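Local coordinates for protein putative succinylglutamate desuccinylase / aspartoacylase (Shewanella amazonensis, PDB 3FMC) that probably acts as a zinc-dependent hydrolase of the succinylglutamate desuccinylase/aspartoacylase family, cleaving ester or related bonds, at residues F109-W114 / W218-E223; V113-H118 / S226-E231; I53-K58 / I249-A254; A165-D170 / S266-I271. One frame throughout, in Å; residues are numbered along the deposited sequence.

Contact 1: F109-W114 / W218-E223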
loop_
_atom_site.group_PDB
_atom_site.type_symbol
_atom_site.label_atom_id
_atom_site.label_comp_id
_atom_site.label_asym_id
_atom_site.label_seq_id
_atom_site.Cartn_x
_atom_site.Cartn_y
_atom_site.Cartn_z
ATOM N N PHE C 109 19.047 32.080 -2.095
ATOM C CA PHE C 109 19.899 33.264 -2.127
ATOM C C PHE C 109 19.228 34.505 -2.769
ATOM O O PHE C 109 18.311 34.419 -3.620
ATOM C CB PHE C 109 21.272 32.944 -2.716
ATOM C CG PHE C 109 21.269 32.662 -4.176
ATOM C CD1 PHE C 109 21.021 31.378 -4.666
ATOM C CD2 PHE C 109 21.555 33.669 -5.079
ATOM C CE1 PHE C 109 21.042 31.150 -6.021
ATOM C CE2 PHE C 109 21.574 33.435 -6.418
ATOM C CZ PHE C 109 21.319 32.199 -6.900
ATOM N N ASN C 110 19.656 35.675 -2.315
ATOM C CA ASN C 110 19.030 36.924 -2.766
ATOM C C ASN C 110 19.579 37.266 -4.142
ATOM O O ASN C 110 20.774 37.540 -4.288
ATOM C CB ASN C 110 19.246 38.040 -1.733
ATOM C CG ASN C 110 18.584 39.349 -2.137
ATOM O OD1 ASN C 110 18.649 39.760 -3.283
ATOM N ND2 ASN C 110 17.951 40.012 -1.182
ATOM N N ILE C 111 18.706 37.210 -5.150
ATOM C CA ILE C 111 19.113 37.406 -6.544
ATOM C C ILE C 111 19.416 38.881 -6.837
ATOM O O ILE C 111 20.328 39.192 -7.611
ATOM C CB ILE C 111 18.077 36.771 -7.533
ATOM C CG1 ILE C 111 18.131 35.253 -7.373
ATOM C CG2 ILE C 111 18.381 37.163 -8.988
ATOM C CD1 ILE C 111 17.016 34.449 -8.082
ATOM N N GLU C 112 18.665 39.767 -6.214
ATOM C CA GLU C 112 18.950 41.199 -6.342
ATOM C C GLU C 112 20.403 41.450 -5.906
ATOM O O GLU C 112 21.167 42.036 -6.649
ATOM C CB GLU C 112 17.938 42.049 -5.557
ATOM C CG GLU C 112 18.226 43.566 -5.589
ATOM C CD GLU C 112 18.359 44.134 -7.026
ATOM O OE1 GLU C 112 17.406 43.961 -7.822
ATOM O OE2 GLU C 112 19.409 44.752 -7.336
ATOM N N VAL C 113 20.792 40.954 -4.727
ATOM C CA VAL C 113 22.167 41.108 -4.229
ATOM C C VAL C 113 23.161 40.399 -5.112
ATOM O O VAL C 113 24.211 40.931 -5.429
ATOM C CB VAL C 113 22.301 40.631 -2.736
ATOM C CG1 VAL C 113 23.773 40.575 -2.279
ATOM C CG2 VAL C 113 21.479 41.538 -1.829
ATOM N N TRP C 114 22.847 39.183 -5.544
ATOM C CA TRP C 114 23.754 38.468 -6.436
ATOM C C TRP C 114 23.938 39.297 -7.713
ATOM O O TRP C 114 25.048 39.441 -8.222
ATOM C CB TRP C 114 23.183 37.090 -6.807
ATOM C CG TRP C 114 24.131 36.247 -7.570
ATOM C CD1 TRP C 114 24.911 35.245 -7.059
ATOM C CD2 TRP C 114 24.421 36.297 -8.991
ATOM N NE1 TRP C 114 25.643 34.665 -8.061
ATOM C CE2 TRP C 114 25.387 35.307 -9.248
ATOM C CE3 TRP C 114 23.960 37.095 -10.065
ATOM C CZ2 TRP C 114 25.898 35.071 -10.517
ATOM C CZ3 TRP C 114 24.468 36.868 -11.326
ATOM C CH2 TRP C 114 25.439 35.860 -11.546
ATOM N N TRP C 218 16.415 31.796 -13.160
ATOM C CA TRP C 218 16.717 32.577 -14.392
ATOM C C TRP C 218 15.696 33.645 -14.742
ATOM O O TRP C 218 16.080 34.719 -15.282
ATOM C CB TRP C 218 16.923 31.665 -15.560
ATOM C CG TRP C 218 18.057 30.715 -15.385
ATOM C CD1 TRP C 218 17.978 29.423 -15.000
ATOM C CD2 TRP C 218 19.451 30.972 -15.652
ATOM N NE1 TRP C 218 19.237 28.859 -14.968
ATOM C CE2 TRP C 218 20.156 29.781 -15.370
ATOM C CE3 TRP C 218 20.170 32.097 -16.082
ATOM C CZ2 TRP C 218 21.552 29.668 -15.527
ATOM C CZ3 TRP C 218 21.569 31.991 -16.209
ATOM C CH2 TRP C 218 22.234 30.783 -15.948
ATOM N N TRP C 219 14.414 33.346 -14.480
ATOM C CA TRP C 219 13.322 34.273 -14.782
ATOM C C TRP C 219 13.427 35.420 -13.793
ATOM O O TRP C 219 13.304 36.592 -14.161
ATOM C CB TRP C 219 11.977 33.588 -14.599
ATOM C CG TRP C 219 10.795 34.239 -15.275
ATOM C CD1 TRP C 219 10.702 35.530 -15.751
ATOM C CD2 TRP C 219 9.523 33.633 -15.512
ATOM N NE1 TRP C 219 9.461 35.752 -16.271
ATOM C CE2 TRP C 219 8.708 34.607 -16.140
ATOM C CE3 TRP C 219 8.984 32.359 -15.255
ATOM C CZ2 TRP C 219 7.393 34.337 -16.530
ATOM C CZ3 TRP C 219 7.681 32.107 -15.633
ATOM C CH2 TRP C 219 6.900 33.099 -16.257
ATOM N N THR C 220 13.638 35.084 -12.518
ATOM C CA THR C 220 13.815 36.097 -11.484
ATOM C C THR C 220 15.038 36.994 -11.771
ATOM O O THR C 220 14.969 38.200 -11.565
ATOM C CB THR C 220 13.948 35.427 -10.112
ATOM O OG1 THR C 220 12.736 34.694 -9.846
ATOM C CG2 THR C 220 14.171 36.465 -9.046
ATOM N N LEU C 221 16.138 36.400 -12.222
ATOM C CA LEU C 221 17.339 37.137 -12.577
ATOM C C LEU C 221 17.046 38.112 -13.738
ATOM O O LEU C 221 17.507 39.237 -13.705
ATOM C CB LEU C 221 18.466 36.185 -13.033
ATOM C CG LEU C 221 19.777 36.827 -13.502
ATOM C CD1 LEU C 221 20.457 37.478 -12.297
ATOM C CD2 LEU C 221 20.695 35.810 -14.154
ATOM N N ALA C 222 16.287 37.660 -14.732
ATOM C CA ALA C 222 15.931 38.489 -15.896
ATOM C C ALA C 222 15.084 39.662 -15.419
ATOM O O ALA C 222 15.269 40.806 -15.893
ATOM C CB ALA C 222 15.171 37.656 -16.928
ATOM N N GLU C 223 14.193 39.392 -14.469
ATOM C CA GLU C 223 13.320 40.433 -13.858
ATOM C C GLU C 223 14.142 41.476 -13.145
ATOM O O GLU C 223 13.923 42.686 -13.293
ATOM C CB GLU C 223 12.319 39.803 -12.855
ATOM C CG GLU C 223 11.224 38.963 -13.500
ATOM C CD GLU C 223 10.313 38.259 -12.482
ATOM O OE1 GLU C 223 10.630 38.237 -11.256
ATOM O OE2 GLU C 223 9.277 37.713 -12.939
#

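Contact 2: V113-H118 / S226-E231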
loop_
_atom_site.group_PDB
_atom_site.type_symbol
_atom_site.label_atom_id
_atom_site.label_comp_id
_atom_site.label_asym_id
_atom_site.label_seq_id
_atom_site.Cartn_x
_atom_site.Cartn_y
_atom_site.Cartn_z
ATOM N N VAL C 113 20.792 40.954 -4.727
ATOM C CA VAL C 113 22.167 41.108 -4.229
ATOM C C VAL C 113 23.161 40.399 -5.112
ATOM O O VAL C 113 24.211 40.931 -5.429
ATOM C CB VAL C 113 22.301 40.631 -2.736
ATOM C CG1 VAL C 113 23.773 40.575 -2.279
ATOM C CG2 VAL C 113 21.479 41.538 -1.829
ATOM N N TRP C 114 22.847 39.183 -5.544
ATOM C CA TRP C 114 23.754 38.468 -6.436
ATOM C C TRP C 114 23.938 39.297 -7.713
ATOM O O TRP C 114 25.048 39.441 -8.222
ATOM C CB TRP C 114 23.183 37.090 -6.807
ATOM C CG TRP C 114 24.131 36.247 -7.570
ATOM C CD1 TRP C 114 24.911 35.245 -7.059
ATOM C CD2 TRP C 114 24.421 36.297 -8.991
ATOM N NE1 TRP C 114 25.643 34.665 -8.061
ATOM C CE2 TRP C 114 25.387 35.307 -9.248
ATOM C CE3 TRP C 114 23.960 37.095 -10.065
ATOM C CZ2 TRP C 114 25.898 35.071 -10.517
ATOM C CZ3 TRP C 114 24.468 36.868 -11.326
ATOM C CH2 TRP C 114 25.439 35.860 -11.546
ATOM N N TYR C 115 22.822 39.813 -8.249
ATOM C CA TYR C 115 22.915 40.626 -9.465
ATOM C C TYR C 115 23.838 41.834 -9.263
ATOM O O TYR C 115 24.746 42.075 -10.069
ATOM C CB TYR C 115 21.543 41.075 -9.946
ATOM C CG TYR C 115 21.654 41.965 -11.147
ATOM C CD1 TYR C 115 21.925 41.430 -12.399
ATOM C CD2 TYR C 115 21.510 43.346 -11.026
ATOM C CE1 TYR C 115 22.055 42.261 -13.527
ATOM C CE2 TYR C 115 21.642 44.187 -12.130
ATOM C CZ TYR C 115 21.902 43.636 -13.381
ATOM O OH TYR C 115 22.012 44.439 -14.499
ATOM N N GLN C 116 23.608 42.590 -8.196
ATOM C CA GLN C 116 24.443 43.777 -7.927
ATOM C C GLN C 116 25.925 43.413 -7.882
ATOM O O GLN C 116 26.757 44.110 -8.467
ATOM C CB GLN C 116 23.983 44.530 -6.668
ATOM C CG GLN C 116 22.583 45.203 -6.843
ATOM C CD GLN C 116 22.492 46.160 -8.074
ATOM O OE1 GLN C 116 23.411 46.937 -8.356
ATOM N NE2 GLN C 116 21.380 46.094 -8.791
ATOM N N GLU C 117 26.238 42.289 -7.252
ATOM C CA GLU C 117 27.626 41.820 -7.132
ATOM C C GLU C 117 28.266 41.311 -8.413
ATOM O O GLU C 117 29.480 41.167 -8.475
ATOM C CB GLU C 117 27.704 40.759 -6.034
ATOM C CG GLU C 117 27.296 41.339 -4.673
ATOM C CD GLU C 117 27.318 40.358 -3.514
ATOM O OE1 GLU C 117 27.360 39.122 -3.743
ATOM O OE2 GLU C 117 27.267 40.856 -2.357
ATOM N N HIS C 118 27.467 41.026 -9.442
ATOM C CA HIS C 118 28.007 40.558 -10.719
ATOM C C HIS C 118 27.638 41.467 -11.897
ATOM O O HIS C 118 27.999 41.176 -13.039
ATOM C CB HIS C 118 27.474 39.148 -11.014
ATOM C CG HIS C 118 27.845 38.138 -9.980
ATOM N ND1 HIS C 118 27.193 38.049 -8.771
ATOM C CD2 HIS C 118 28.807 37.181 -9.972
ATOM C CE1 HIS C 118 27.747 37.077 -8.056
ATOM N NE2 HIS C 118 28.725 36.534 -8.764
ATOM N N SER C 226 16.123 43.562 -15.693
ATOM C CA SER C 226 15.176 44.512 -16.353
ATOM C C SER C 226 14.768 45.674 -15.449
ATOM O O SER C 226 14.546 46.801 -15.915
ATOM C CB SER C 226 13.905 43.790 -16.837
ATOM O OG SER C 226 14.263 42.854 -17.830
ATOM N N SER C 227 14.616 45.411 -14.153
ATOM C CA SER C 227 14.297 46.487 -13.224
ATOM C C SER C 227 15.436 47.533 -13.226
ATOM O O SER C 227 15.197 48.695 -12.876
ATOM C CB SER C 227 14.035 45.956 -11.802
ATOM O OG SER C 227 15.257 45.611 -11.175
ATOM N N HIS C 228 16.646 47.123 -13.610
ATOM C CA HIS C 228 17.787 48.041 -13.743
ATOM C C HIS C 228 18.059 48.455 -15.181
ATOM O O HIS C 228 19.142 48.962 -15.485
ATOM C CB HIS C 228 19.056 47.418 -13.146
ATOM C CG HIS C 228 18.950 47.227 -11.680
ATOM N ND1 HIS C 228 18.666 46.005 -11.115
ATOM C CD2 HIS C 228 18.971 48.119 -10.666
ATOM C CE1 HIS C 228 18.559 46.147 -9.807
ATOM N NE2 HIS C 228 18.723 47.423 -9.510
ATOM N N GLY C 229 17.090 48.257 -16.075
ATOM C CA GLY C 229 17.269 48.628 -17.480
ATOM C C GLY C 229 18.269 47.812 -18.264
ATOM O O GLY C 229 18.810 48.295 -19.270
ATOM N N ARG C 230 18.535 46.581 -17.818
ATOM C CA ARG C 230 19.429 45.671 -18.533
ATOM C C ARG C 230 18.661 44.430 -18.986
ATOM O O ARG C 230 17.964 43.776 -18.210
ATOM C CB ARG C 230 20.622 45.252 -17.687
ATOM C CG ARG C 230 21.504 44.252 -18.401
ATOM C CD ARG C 230 22.745 44.027 -17.607
ATOM N NE ARG C 230 23.664 43.077 -18.219
ATOM C CZ ARG C 230 24.821 42.730 -17.660
ATOM N NH1 ARG C 230 25.190 43.261 -16.505
ATOM N NH2 ARG C 230 25.619 41.870 -18.270
ATOM N N GLU C 231 18.770 44.154 -20.268
ATOM C CA GLU C 231 18.063 43.075 -20.839
ATOM C C GLU C 231 18.995 41.889 -20.939
ATOM O O GLU C 231 19.946 41.894 -21.709
ATOM C CB GLU C 231 17.476 43.490 -22.210
ATOM C CG GLU C 231 16.978 42.340 -23.054
ATOM C CD GLU C 231 15.765 41.602 -22.499
ATOM O OE1 GLU C 231 15.153 42.053 -21.514
ATOM O OE2 GLU C 231 15.403 40.560 -23.108
#

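Contact 3: I53-K58 / I249-A254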
loop_
_atom_site.group_PDB
_atom_site.type_symbol
_atom_site.label_atom_id
_atom_site.label_comp_id
_atom_site.label_asym_id
_atom_site.label_seq_id
_atom_site.Cartn_x
_atom_site.Cartn_y
_atom_site.Cartn_z
ATOM N N ILE C 53 11.832 8.855 -25.057
ATOM C CA ILE C 53 13.283 8.992 -25.066
ATOM C C ILE C 53 13.890 7.972 -26.039
ATOM O O ILE C 53 14.784 8.303 -26.859
ATOM C CB ILE C 53 13.880 8.907 -23.635
ATOM C CG1 ILE C 53 13.554 10.206 -22.859
ATOM C CG2 ILE C 53 15.380 8.657 -23.649
ATOM C CD1 ILE C 53 14.112 10.270 -21.403
ATOM N N TYR C 54 13.377 6.757 -25.998
ATOM C CA TYR C 54 13.840 5.713 -26.896
ATOM C C TYR C 54 13.701 6.177 -28.369
ATOM O O TYR C 54 14.650 6.144 -29.139
ATOM C CB TYR C 54 13.012 4.453 -26.677
ATOM C CG TYR C 54 13.294 3.366 -27.682
ATOM C CD1 TYR C 54 14.468 2.604 -27.593
ATOM C CD2 TYR C 54 12.408 3.099 -28.719
ATOM C CE1 TYR C 54 14.747 1.634 -28.502
ATOM C CE2 TYR C 54 12.688 2.123 -29.635
ATOM C CZ TYR C 54 13.865 1.396 -29.527
ATOM O OH TYR C 54 14.129 0.396 -30.419
ATOM N N GLN C 55 12.495 6.561 -28.754
ATOM C CA GLN C 55 12.246 6.965 -30.139
ATOM C C GLN C 55 13.063 8.191 -30.510
ATOM O O GLN C 55 13.564 8.263 -31.642
ATOM C CB GLN C 55 10.765 7.218 -30.397
ATOM C CG GLN C 55 9.848 5.988 -30.269
ATOM C CD GLN C 55 9.982 5.016 -31.386
ATOM O OE1 GLN C 55 11.042 4.894 -31.963
ATOM N NE2 GLN C 55 8.948 4.270 -31.649
ATOM N N LEU C 56 13.217 9.136 -29.593
ATOM C CA LEU C 56 13.973 10.347 -29.860
ATOM C C LEU C 56 15.432 9.976 -30.123
ATOM O O LEU C 56 16.061 10.465 -31.077
ATOM C CB LEU C 56 13.844 11.355 -28.717
ATOM C CG LEU C 56 14.493 12.739 -28.896
ATOM C CD1 LEU C 56 13.918 13.463 -30.174
ATOM C CD2 LEU C 56 14.296 13.578 -27.619
HETATM N N MSE C 57 15.997 9.109 -29.285
HETATM C CA MSE C 57 17.374 8.716 -29.507
HETATM C C MSE C 57 17.550 7.993 -30.853
HETATM O O MSE C 57 18.551 8.214 -31.547
HETATM C CB MSE C 57 17.888 7.867 -28.344
HETATM C CG MSE C 57 18.024 8.686 -27.108
HETATM SE SE MSE C 57 18.888 7.736 -25.605
HETATM C CE MSE C 57 17.836 6.184 -25.474
ATOM N N LYS C 58 16.614 7.139 -31.221
ATOM C CA LYS C 58 16.689 6.433 -32.510
ATOM C C LYS C 58 16.693 7.427 -33.681
ATOM O O LYS C 58 17.418 7.230 -34.678
ATOM C CB LYS C 58 15.517 5.476 -32.706
ATOM C CG LYS C 58 15.421 4.358 -31.708
ATOM C CD LYS C 58 16.615 3.473 -31.652
ATOM C CE LYS C 58 16.656 2.416 -32.679
ATOM N NZ LYS C 58 17.763 1.479 -32.241
ATOM N N ILE C 249 2.825 1.792 -22.472
ATOM C CA ILE C 249 3.915 2.006 -23.433
ATOM C C ILE C 249 3.225 1.865 -24.793
ATOM O O ILE C 249 2.509 0.896 -25.012
ATOM C CB ILE C 249 4.996 0.941 -23.339
ATOM C CG1 ILE C 249 5.749 1.077 -21.993
ATOM C CG2 ILE C 249 5.995 1.018 -24.543
ATOM C CD1 ILE C 249 6.528 2.408 -21.780
ATOM N N ASP C 250 3.362 2.885 -25.627
ATOM C CA ASP C 250 2.813 2.868 -26.996
ATOM C C ASP C 250 3.906 3.473 -27.879
ATOM O O ASP C 250 4.086 4.671 -27.963
ATOM C CB ASP C 250 1.496 3.614 -27.080
ATOM C CG ASP C 250 0.913 3.639 -28.473
ATOM O OD1 ASP C 250 1.652 3.511 -29.447
ATOM O OD2 ASP C 250 -0.304 3.799 -28.580
ATOM N N LEU C 251 4.677 2.603 -28.505
ATOM C CA LEU C 251 5.840 3.045 -29.302
ATOM C C LEU C 251 5.462 3.926 -30.491
ATOM O O LEU C 251 6.102 4.953 -30.735
ATOM C CB LEU C 251 6.701 1.850 -29.715
ATOM C CG LEU C 251 7.496 1.240 -28.555
ATOM C CD1 LEU C 251 8.042 -0.146 -28.958
ATOM C CD2 LEU C 251 8.579 2.183 -28.185
ATOM N N ASP C 252 4.370 3.613 -31.165
ATOM C CA ASP C 252 3.944 4.475 -32.274
ATOM C C ASP C 252 3.565 5.855 -31.792
ATOM O O ASP C 252 3.910 6.877 -32.410
ATOM C CB ASP C 252 2.725 3.894 -32.993
ATOM C CG ASP C 252 3.062 2.712 -33.859
ATOM O OD1 ASP C 252 4.248 2.507 -34.170
ATOM O OD2 ASP C 252 2.116 1.998 -34.228
ATOM N N ASP C 253 2.818 5.905 -30.690
ATOM C CA ASP C 253 2.431 7.210 -30.155
ATOM C C ASP C 253 3.671 7.998 -29.683
ATOM O O ASP C 253 3.778 9.208 -29.886
ATOM C CB ASP C 253 1.409 7.022 -29.022
ATOM C CG ASP C 253 0.599 8.270 -28.758
ATOM O OD1 ASP C 253 0.304 8.991 -29.733
ATOM O OD2 ASP C 253 0.212 8.487 -27.587
ATOM N N ALA C 254 4.624 7.302 -29.060
ATOM C CA ALA C 254 5.885 7.915 -28.604
ATOM C C ALA C 254 6.710 8.503 -29.780
ATOM O O ALA C 254 7.422 9.502 -29.626
ATOM C CB ALA C 254 6.709 6.876 -27.829
#

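Contact 4: A165-D170 / S266-I271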
loop_
_atom_site.group_PDB
_atom_site.type_symbol
_atom_site.label_atom_id
_atom_site.label_comp_id
_atom_site.label_asym_id
_atom_site.label_seq_id
_atom_site.Cartn_x
_atom_site.Cartn_y
_atom_site.Cartn_z
ATOM N N ALA C 165 22.140 22.705 -18.505
ATOM C CA ALA C 165 21.579 22.857 -19.859
ATOM C C ALA C 165 20.866 24.216 -20.104
ATOM O O ALA C 165 20.448 24.912 -19.172
ATOM C CB ALA C 165 20.583 21.699 -20.125
ATOM N N ASP C 166 20.705 24.550 -21.386
ATOM C CA ASP C 166 19.960 25.722 -21.818
ATOM C C ASP C 166 18.479 25.411 -21.928
ATOM O O ASP C 166 17.665 26.303 -21.794
ATOM C CB ASP C 166 20.451 26.201 -23.179
ATOM C CG ASP C 166 21.938 26.558 -23.162
ATOM O OD1 ASP C 166 22.390 27.180 -22.177
ATOM O OD2 ASP C 166 22.646 26.128 -24.101
ATOM N N ILE C 167 18.160 24.157 -22.237
ATOM C CA ILE C 167 16.785 23.679 -22.425
ATOM C C ILE C 167 16.571 22.426 -21.584
ATOM O O ILE C 167 17.362 21.482 -21.659
ATOM C CB ILE C 167 16.531 23.339 -23.909
ATOM C CG1 ILE C 167 16.773 24.587 -24.787
ATOM C CG2 ILE C 167 15.104 22.767 -24.130
ATOM C CD1 ILE C 167 16.893 24.238 -26.262
ATOM N N VAL C 168 15.488 22.429 -20.817
ATOM C CA VAL C 168 15.122 21.308 -19.958
ATOM C C VAL C 168 13.742 20.820 -20.338
ATOM O O VAL C 168 12.800 21.622 -20.350
ATOM C CB VAL C 168 15.133 21.728 -18.474
ATOM C CG1 VAL C 168 14.556 20.643 -17.586
ATOM C CG2 VAL C 168 16.587 22.139 -18.032
ATOM N N LEU C 169 13.638 19.545 -20.674
ATOM C CA LEU C 169 12.344 18.927 -21.010
ATOM C C LEU C 169 12.077 17.778 -20.029
ATOM O O LEU C 169 12.815 16.804 -20.001
ATOM C CB LEU C 169 12.317 18.383 -22.447
ATOM C CG LEU C 169 12.695 19.343 -23.573
ATOM C CD1 LEU C 169 12.670 18.559 -24.924
ATOM C CD2 LEU C 169 11.805 20.571 -23.544
ATOM N N ASP C 170 11.031 17.919 -19.227
ATOM C CA ASP C 170 10.643 16.901 -18.206
ATOM C C ASP C 170 9.446 16.153 -18.786
ATOM O O ASP C 170 8.399 16.735 -19.021
ATOM C CB ASP C 170 10.307 17.601 -16.888
ATOM C CG ASP C 170 10.273 16.640 -15.680
ATOM O OD1 ASP C 170 10.634 15.464 -15.853
ATOM O OD2 ASP C 170 9.855 17.078 -14.573
ATOM N N SER C 266 14.930 21.731 -33.770
ATOM C CA SER C 266 15.284 22.422 -35.040
ATOM C C SER C 266 15.087 23.940 -34.865
ATOM O O SER C 266 15.968 24.753 -35.151
ATOM C CB SER C 266 14.443 21.854 -36.191
ATOM O OG SER C 266 14.657 22.578 -37.379
ATOM N N HIS C 267 13.910 24.324 -34.371
ATOM C CA HIS C 267 13.634 25.722 -34.038
ATOM C C HIS C 267 14.717 26.405 -33.199
ATOM O O HIS C 267 15.100 27.550 -33.464
ATOM C CB HIS C 267 12.223 25.841 -33.415
ATOM C CG HIS C 267 12.006 27.084 -32.610
ATOM N ND1 HIS C 267 11.990 28.347 -33.161
ATOM C CD2 HIS C 267 11.715 27.243 -31.297
ATOM C CE1 HIS C 267 11.764 29.232 -32.208
ATOM N NE2 HIS C 267 11.582 28.585 -31.064
ATOM N N ARG C 268 15.226 25.721 -32.165
ATOM C CA ARG C 268 16.254 26.273 -31.290
ATOM C C ARG C 268 17.684 26.075 -31.773
ATOM O O ARG C 268 18.624 26.491 -31.109
ATOM C CB ARG C 268 16.111 25.664 -29.889
ATOM C CG ARG C 268 14.767 25.967 -29.197
ATOM C CD ARG C 268 14.622 27.421 -28.950
ATOM N NE ARG C 268 15.817 27.963 -28.314
ATOM C CZ ARG C 268 16.019 27.983 -26.999
ATOM N NH1 ARG C 268 15.098 27.526 -26.161
ATOM N NH2 ARG C 268 17.125 28.504 -26.524
ATOM N N GLY C 269 17.849 25.459 -32.924
ATOM C CA GLY C 269 19.168 25.256 -33.496
ATOM C C GLY C 269 20.037 24.250 -32.811
ATOM O O GLY C 269 21.267 24.336 -32.889
ATOM N N VAL C 270 19.395 23.276 -32.171
ATOM C CA VAL C 270 20.090 22.172 -31.509
ATOM C C VAL C 270 20.492 21.148 -32.551
ATOM O O VAL C 270 21.540 20.538 -32.420
ATOM C CB VAL C 270 19.177 21.516 -30.434
ATOM C CG1 VAL C 270 19.850 20.188 -29.911
ATOM C CG2 VAL C 270 18.873 22.524 -29.322
ATOM N N ILE C 271 19.658 20.968 -33.579
ATOM C CA ILE C 271 19.928 20.119 -34.717
ATOM C C ILE C 271 20.003 21.054 -35.974
ATOM O O ILE C 271 19.371 22.105 -35.989
ATOM C CB ILE C 271 18.899 18.962 -34.877
ATOM C CG1 ILE C 271 17.483 19.483 -35.092
ATOM C CG2 ILE C 271 18.948 18.066 -33.632
ATOM C CD1 ILE C 271 16.400 18.386 -35.332
HETATM O O HOH W 1 17.415 28.391 -23.657
#

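Contact 1: F109-W114 / W218-E223
I111 presses its two methyl-bearing branches against T220 and L221, where the first turn of helix 111-118 packs on the middle of helix 210-227. This is a helix-helix contact in which one isoleucine fills the closest part. Its CD1 lies 3.6 Å from T220 CG2, the two side chains crossing at about a right angle. The other branch goes to the neighbouring residue: with chi1 at -68°, CG2 of I111 points anti to the backbone N and comes down 3.7 Å from L221 CA, against the helix backbone itself. The same methyl also touches L221 CD1 at 3.9 Å. T220 offers its methyl here, while its OG1 bonds V216 O in its own helix.

Toward the interior the fit is less close. L221 CD1 approaches the six-membered ring of W114 obliquely, with W114 CE3 4.2 Å away. That indole also packs on helix 123-142, where NE1 bonds T133 OG1 and the ring meets F130 edge-to-face, while H118 stacks on it. On the solvent side N110 and V113 stay clear of the other segment and are bonded to each other instead. N110 is the N-cap of helix 111-118. The V113 N-H points almost straight at N110 OD1, 2.8 Å away, reaching that oxygen from above the amide plane.

Contact 2: V113-H118 / S226-E231
Y115 and Q116 meet H228 and R230 where helix 210-227 ends in a Schellman motif. Q116 NE2 stands over one face of the imidazole, unusually close at 3.0 Å from H228 CE1, with amide and ring planes 63° apart; no hydrogen bond forms there. The Y115 and H228 rings are nearly parallel but slid apart, so they scarcely overlap; the nearest atoms are Y115 CE2 and H228 ND1 at 3.6 Å. Beyond the ring, Y115 OH touches the aliphatic part of R230, with CD 3.2 Å away near the phenol plane.

The next shell fixes these groups. E112 OE2 takes a hydrogen bond from Q116 NE2, and H228 ND1 is bonded to V224 O of the helix just ended. R230 is fully extended, which carries its guanidinium past the tyrosine to a salt bridge with D123 and a bond to L121 O. G229, with positive phi, is the C-prime residue of the motif: R230 N bonds back to A225 O, and G229 N to S226 O at 2.9 Å.

Contact 3: I53-K58 / I249-A254
Q55, in the middle of helix 48-60, and A254, in the first turn of helix 251-267, bring the two backbones to a CA-CA distance of 6.6 Å. From this close point the Q55 side chain runs along the other helix, its CG 4.1 Å from A254 CB. A bend at chi2 (-73°) then turns the amide toward L251, and Q55 NE2 donates to L251 O over 3.1 Å. The N-H points fairly straight at the oxygen, at 160°, and the oxygen lies close to the plane of the Q55 amide. At the acceptor the donor stands well above the peptide carbonyl plane, 60° out of it, and so not on a lone pair.

Both helices belong to the alpha/beta catalytic domain of this family. On the sheet-facing side of helix 48-60, I53 and L56 pack on strands 36-40 and 69-72, and L56 also reaches I261 and L262 of the partner helix.

Toward the second subunit the contact is completed by L251 and Y54. L251 CD2 meets Y54 CD2 at 4.0 Å, approaching the phenol ring obliquely. Y54 also packs on L332 of the second subunit, and E302 of that subunit accepts a hydrogen bond from L251 N. D250 serves as N-cap of helix 251-267, its OD1 receiving D253 N at 2.9 Å from above the carboxylate plane.

Contact 4: A165-D170 / S266-I271
R268 folds over I167 at the Schellman turn ending helix 251-267, beside the start of strand 167-174, which runs between strands 36-40 and 237-243 of the catalytic alpha/beta fold. R268 CB begins the contact, 4.0 Å from I167 CD1. CG keeps the same distance to that methyl, and the chain then bends at chi2 (-64°) and chi3 (-49°), doubling back so that the guanidinium lies with one face against the isoleucine. CZ is 3.9 Å from I167 CD1, while NH1 reaches I167 CG1 at 3.7 Å and hydrogen-bonds Y264 OH. V270 adds CG2 to the apolar patch, 4.0 Å from I167 CD1.

Farther along the strand D170 OD2 is bonded to H172, which with H43 and E46 may form an empty metal site, probably that of the zinc ion expected in this family. At the other terminal nitrogen, R268 NH2 donates in the guanidinium plane to a water, which in turn donates to D166 O at 2.8 Å.

In the fold
Followed from the N terminus, the chain first lays down residues 53-58, the opening half of contact 3, whose loop closes only at 249-254. Helix 111-118 comes next and starts contacts 1 and 2 in overlapping segments; both close on helix 210-227 and its exit, nested inside the loop of contact 3 but on the opposite side of the chain's centre, with contacts 1 and 3 about 38 Å apart between centres. Contact 4 begins at 165-170, within all three loops, and closes at 266-271, beyond them, so it crosses each. Contacts 3 and 4 share helix 251-267, joining it to helix 48-60 at one end and strand 167-174 at the other.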